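Local coordinates for protein muconate cycloisomerase (Azorhizobium caulinodans, PDB 3MY9) that belongs to the enolase superfamily, joining a mandelate racemase/muconate lactonizing enzyme-type N-terminal domain to a TIM-barrel-like domain, and is modelled with bound magnesium, at residues V42-A45 with D46-G50; S250-D253 with A254-M258; I84-V87 with R88-M91. All blocks are in the same frame, centred on the assembly; numbering follows the deposited sequence.

Contact 1 of 3, residues V42-A45 with D46-G50; sequences VTSA and DGIVG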
# COMPACT_ATOMS: atom_id res chain seq x y z
N VAL A 42 22.01 -44.68 -14.09
CA VAL A 42 20.83 -45.46 -13.72
C VAL A 42 20.52 -46.46 -14.81
O VAL A 42 20.68 -46.17 -15.99
CB VAL A 42 19.63 -44.55 -13.45
CG1 VAL A 42 18.45 -45.38 -12.92
CG2 VAL A 42 20.01 -43.48 -12.46
N THR A 43 20.10 -47.66 -14.40
CA THR A 43 19.83 -48.74 -15.33
C THR A 43 18.45 -49.35 -15.07
O THR A 43 18.16 -49.75 -13.95
CB THR A 43 20.91 -49.84 -15.22
OG1 THR A 43 22.21 -49.24 -15.20
CG2 THR A 43 20.78 -50.84 -16.37
N SER A 44 17.62 -49.42 -16.10
CA SER A 44 16.26 -49.95 -15.95
C SER A 44 16.22 -51.48 -15.95
O SER A 44 17.18 -52.14 -16.35
CB SER A 44 15.37 -49.48 -17.10
OG SER A 44 15.72 -50.15 -18.29
N ALA A 45 15.07 -52.02 -15.55
CA ALA A 45 14.82 -53.47 -15.56
C ALA A 45 14.81 -54.07 -16.97
O ALA A 45 14.97 -55.28 -17.13
CB ALA A 45 13.50 -53.80 -14.85
N ASP A 46 14.60 -53.22 -17.98
CA ASP A 46 14.69 -53.64 -19.39
C ASP A 46 15.99 -53.15 -20.11
O ASP A 46 16.14 -53.11 -21.37
CB ASP A 46 13.45 -53.17 -20.17
CG ASP A 46 13.40 -51.67 -20.32
OD1 ASP A 46 12.83 -51.17 -21.31
OD2 ASP A 46 13.93 -50.96 -19.44
N GLY A 47 17.02 -52.89 -19.28
CA GLY A 47 18.41 -52.78 -19.76
C GLY A 47 18.91 -51.41 -20.22
O GLY A 47 20.08 -51.26 -20.55
N ILE A 48 18.02 -50.42 -20.25
CA ILE A 48 18.33 -49.10 -20.82
C ILE A 48 19.03 -48.19 -19.81
O ILE A 48 18.59 -48.05 -18.67
CB ILE A 48 17.07 -48.37 -21.33
CG1 ILE A 48 16.24 -49.28 -22.26
CG2 ILE A 48 17.46 -47.11 -22.06
CD1 ILE A 48 14.81 -48.76 -22.50
N VAL A 49 20.11 -47.54 -20.24
CA VAL A 49 20.98 -46.79 -19.36
C VAL A 49 20.77 -45.29 -19.52
O VAL A 49 20.59 -44.80 -20.63
CB VAL A 49 22.46 -47.12 -19.64
CG1 VAL A 49 23.38 -46.37 -18.70
CG2 VAL A 49 22.69 -48.62 -19.52
N GLY A 50 20.82 -44.55 -18.40
CA GLY A 50 20.73 -43.10 -18.43
C GLY A 50 21.69 -42.45 -17.46
O GLY A 50 22.01 -43.03 -16.43
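The flat groups that meet between Val42-Ala45 and Asp46-Gly50 are mostly peptide units. Gly50 N reaches Val42 O at 2.9 Å within the carbonyl plane, and Val42 N returns a bond to Gly50 O. Nearer the bend, Ser44 N donates to Ile48 O from a position tilted 25° from that carbonyl's plane. Gly47 N instead comes over the face of the Ser44 carbonyl, 66° out of its plane, and closes a type I turn at 3.0 Å from Ser44 O. With Gly47 at positive phi (89°) and Ile48 next to it, both opposite Ser44, this is the type I turn plus G1 beta bulge of a tight hairpin. The Asp46 carboxylate is held mainly by Trp4 NE1 at OD1. Ile48 N donates to Ser44 OG, but that hydroxyl sits implausibly close to Asp46 OD2 in the model and its exact place is doubtful. Thr43 and Val49 form a non-hydrogen-bonded pair, their CG2 methyls 4.3 Å apart on one face of the sheet. The other Val49 methyl, CG1, lies 3.8 Å from Val42 O. The hairpin joins strands 35-44 and 49-54. Val42 packs on Ala111 and Ile115 of helix 102-120 and on Val8 and Ile11 of strand 8-21, whose Glu9 and Arg10 bond to the Thr43 backbone, while Lys118 of helix 102-120 donates to Val49 O.

Contact 2 of 3, residues S250-D253 with A254-M258; sequences SCFD and AVDLM
Ser250-Asp253 curls up against the first turn of helix 254-263, bringing the CA atoms of Cys251 and Asp256 to 5.1 Å. Asp253 itself is extended as the last residue before the helix, and its O accepts from Leu257 N at 3.0 Å. Asp253 is the N-cap, and its side chain makes the capping bond: OD1 takes Asp256 N at 2.9 Å, met nearly along the C-O bond direction. CG stands between the backbone N and the carbonyl carbon (chi1 63°), a setting that turns the carboxylate back to the Asp256 amide. The turn belongs to a strand-to-helix connection of the TIM-barrel-like domain, which runs from strand 245-247 into helix 254-263 and includes Asp248, a magnesium ligand. Asp256 answers in the reverse direction. Its OD2 uses the anti lone pair to accept Phe252 N at 2.9 Å, with the N-H pointing almost straight at it (163°), and also pairs with Arg228 in a salt bridge. The same oxygen lies at the edge of the Phe252 ring, near its plane. The two carboxylates come within 3.4 Å, Asp253 OD1 to Asp256 OD1, their planes 46° apart; the amides of Phe252 and Asp256, Arg228 and the helix start probably offset this repulsion. On the apolar side, Cys251 SG rests 3.7 Å from Leu257 CB, and both residues pack on Ile269 of strand 268-270. Leu257 also meets Leu285, Ile288 and Ala289 of helix 279-292, whereas Ala254 leans on Thr291 of a second subunit.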
# COMPACT_ATOMS: atom_id res chain seq x y z
N SER A 250 19.38 -13.09 -6.42
CA SER A 250 18.02 -12.75 -5.92
C SER A 250 16.94 -13.72 -6.34
O SER A 250 15.84 -13.64 -5.85
CB SER A 250 17.57 -11.36 -6.36
OG SER A 250 18.29 -10.35 -5.72
N CYS A 251 17.19 -14.59 -7.32
CA CYS A 251 16.17 -15.50 -7.77
C CYS A 251 16.71 -16.92 -8.03
O CYS A 251 17.23 -17.24 -9.13
CB CYS A 251 15.50 -14.93 -9.00
SG CYS A 251 14.07 -15.93 -9.51
N PHE A 252 16.59 -17.77 -7.02
CA PHE A 252 17.00 -19.17 -7.14
C PHE A 252 15.86 -20.07 -7.56
O PHE A 252 16.08 -21.03 -8.28
CB PHE A 252 17.59 -19.69 -5.81
CG PHE A 252 18.97 -19.17 -5.56
CD1 PHE A 252 19.20 -18.18 -4.64
CD2 PHE A 252 20.03 -19.65 -6.30
CE1 PHE A 252 20.48 -17.70 -4.43
CE2 PHE A 252 21.32 -19.16 -6.08
CZ PHE A 252 21.53 -18.18 -5.15
N ASP A 253 14.66 -19.76 -7.09
CA ASP A 253 13.53 -20.70 -7.19
C ASP A 253 12.20 -19.96 -7.37
O ASP A 253 12.17 -18.72 -7.44
CB ASP A 253 13.49 -21.65 -5.96
CG ASP A 253 13.26 -20.91 -4.63
OD1 ASP A 253 12.88 -19.73 -4.63
OD2 ASP A 253 13.45 -21.53 -3.55
N ALA A 254 11.13 -20.72 -7.46
CA ALA A 254 9.82 -20.18 -7.79
C ALA A 254 9.37 -19.23 -6.69
O ALA A 254 8.82 -18.15 -6.98
CB ALA A 254 8.81 -21.30 -7.99
N VAL A 255 9.65 -19.58 -5.44
CA VAL A 255 9.33 -18.70 -4.34
C VAL A 255 10.01 -17.32 -4.44
O VAL A 255 9.36 -16.29 -4.23
CB VAL A 255 9.69 -19.33 -2.98
CG1 VAL A 255 9.41 -18.34 -1.87
CG2 VAL A 255 8.92 -20.64 -2.76
N ASP A 256 11.31 -17.29 -4.73
CA ASP A 256 12.01 -16.03 -4.89
C ASP A 256 11.35 -15.25 -6.03
O ASP A 256 11.17 -14.04 -5.95
CB ASP A 256 13.52 -16.22 -5.23
CG ASP A 256 14.32 -16.88 -4.11
OD1 ASP A 256 13.89 -16.90 -2.95
OD2 ASP A 256 15.43 -17.37 -4.40
N LEU A 257 11.01 -15.93 -7.11
CA LEU A 257 10.51 -15.27 -8.28
C LEU A 257 9.19 -14.58 -7.95
O LEU A 257 9.03 -13.42 -8.31
CB LEU A 257 10.35 -16.23 -9.46
CG LEU A 257 9.77 -15.63 -10.75
CD1 LEU A 257 10.63 -14.47 -11.28
CD2 LEU A 257 9.62 -16.72 -11.79
N MET A 258 8.28 -15.24 -7.25
CA MET A 258 7.03 -14.56 -6.85
C MET A 258 7.26 -13.29 -6.05
O MET A 258 6.54 -12.31 -6.22
CB MET A 258 6.05 -15.49 -6.10
CG MET A 258 5.38 -16.53 -7.03
SD MET A 258 4.23 -15.98 -8.37
CE MET A 258 4.52 -14.26 -8.60

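Contact 3 of 3, residues I84-V87 with R88-M91; sequences IKRV and RELM
Arg86 and Glu89 join their side chains across the N-terminal end of helix 87-97, with Arg86 at the N-cap position. Within this first turn, the side chain of Arg88 leaves for a neighbour: it bends at chi3 (-53°), and Arg88 NH2 donates to the backbone O of Leu128 of a second subunit. Glu89 carries the main side-chain contact. Its CG is anti to the backbone N (chi1 -176°) and the chain stays extended, running back toward Arg86, whose own chain is stretched from CG to NE. Arg86 NH2 donates to Glu89 OE1 in a salt bridge of 3.1 Å. The two ends of this bond differ: the oxygen lies close to the guanidinium plane, at its edge, whereas NH2 stands above the carboxylate plane, which is turned 40° from that of the guanidinium. Glu89 OE2 meanwhile lies alongside the aliphatic part of the arginine, facing CB and CD, and Glu89 CB approaches Arg86 CB at 3.8 Å. Because Arg86 NH1 also forms a salt bridge to Asp134 of the second subunit, one guanidinium links the helix start to the subunit interface. Leu90 N next takes up Arg86 O at 3.1 Å, the first i to i+4 bond of the turn, while its side chain faces Val108 and Leu112 of helix 102-120. Val87 packs on the same helix, at Glu109 and Leu113, and on Met280 of helix 279-292. At Met91 the pattern repeats one residue on: its N donates to Val87 O at 2.9 Å, and its CB stands 3.7 Å from that same oxygen.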
# COMPACT_ATOMS: atom_id res chain seq x y z
N ILE A 84 9.93 -45.34 -14.02
CA ILE A 84 10.68 -44.33 -14.77
C ILE A 84 9.78 -43.33 -15.51
O ILE A 84 10.19 -42.22 -15.74
CB ILE A 84 11.68 -44.99 -15.76
CG1 ILE A 84 12.74 -45.78 -14.99
CG2 ILE A 84 12.39 -43.95 -16.63
CD1 ILE A 84 13.46 -46.81 -15.85
N LYS A 85 8.57 -43.75 -15.88
CA LYS A 85 7.55 -42.84 -16.44
C LYS A 85 7.02 -41.84 -15.41
O LYS A 85 6.35 -40.89 -15.80
CB LYS A 85 6.32 -43.60 -16.94
CG LYS A 85 6.45 -44.43 -18.19
CD LYS A 85 5.33 -45.55 -18.23
CE LYS A 85 4.08 -45.09 -18.98
NZ LYS A 85 3.16 -46.16 -19.40
N ARG A 86 7.26 -42.04 -14.11
CA ARG A 86 6.72 -41.11 -13.09
C ARG A 86 7.78 -40.24 -12.45
O ARG A 86 7.98 -40.26 -11.24
CB ARG A 86 5.97 -41.86 -11.99
CG ARG A 86 4.79 -42.62 -12.52
CD ARG A 86 3.87 -43.10 -11.37
NE ARG A 86 2.71 -43.78 -11.91
CZ ARG A 86 1.50 -43.79 -11.35
NH1 ARG A 86 0.53 -44.45 -11.95
NH2 ARG A 86 1.25 -43.15 -10.20
N VAL A 87 8.41 -39.41 -13.27
CA VAL A 87 9.49 -38.54 -12.84
C VAL A 87 9.05 -37.48 -11.80
O VAL A 87 9.69 -37.30 -10.76
CB VAL A 87 10.13 -37.87 -14.06
CG1 VAL A 87 11.29 -36.99 -13.64
CG2 VAL A 87 10.57 -38.97 -15.08
N ARG A 88 7.95 -36.77 -12.09
CA ARG A 88 7.46 -35.75 -11.18
C ARG A 88 7.06 -36.36 -9.85
O ARG A 88 7.24 -35.73 -8.81
CB ARG A 88 6.28 -34.96 -11.76
CG ARG A 88 6.17 -33.54 -11.15
CD ARG A 88 4.89 -32.82 -11.56
NE ARG A 88 4.66 -32.76 -13.02
CZ ARG A 88 5.06 -31.78 -13.81
NH1 ARG A 88 5.77 -30.78 -13.33
NH2 ARG A 88 4.78 -31.82 -15.11
N GLU A 89 6.52 -37.57 -9.88
CA GLU A 89 6.12 -38.27 -8.66
C GLU A 89 7.35 -38.59 -7.80
O GLU A 89 7.30 -38.47 -6.58
CB GLU A 89 5.37 -39.57 -8.97
CG GLU A 89 4.84 -40.31 -7.73
CD GLU A 89 4.22 -41.66 -8.07
OE1 GLU A 89 2.98 -41.80 -7.95
OE2 GLU A 89 4.97 -42.57 -8.47
N LEU A 90 8.43 -39.05 -8.44
CA LEU A 90 9.66 -39.37 -7.71
C LEU A 90 10.28 -38.09 -7.16
O LEU A 90 10.76 -38.11 -6.04
CB LEU A 90 10.70 -40.10 -8.60
CG LEU A 90 12.01 -40.55 -7.90
CD1 LEU A 90 11.73 -41.66 -6.90
CD2 LEU A 90 13.09 -41.02 -8.91
N MET A 91 10.27 -36.99 -7.92
CA MET A 91 10.84 -35.72 -7.43
C MET A 91 10.11 -35.22 -6.19
O MET A 91 10.74 -34.64 -5.30
CB MET A 91 10.82 -34.62 -8.51
CG MET A 91 11.38 -33.23 -8.03
SD MET A 91 13.14 -33.17 -7.47
CE MET A 91 13.95 -33.34 -9.09

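Contacts 1 and 3 belong to the N-terminal domain and touch, Ser44 CB lying 3.5 Å from Ile84 CD1; both also lean on helix 102-120. Contact 2 lies in the TIM-barrel-like domain, its centre about 35 Å from that of contact 1 and nearer the middle of the chain. All three are partly buried, although only the turn of contact 1 includes fully exposed residues. Backbone pairing dominates that hairpin. Contacts 2 and 3 both open helices, yet an aspartate side chain caps the first, while the second relies on main-chain bonds and an arginine-glutamate pair. Both also reach a second subunit: contact 2 by packing, contact 3 through charge and hydrogen bonding as well.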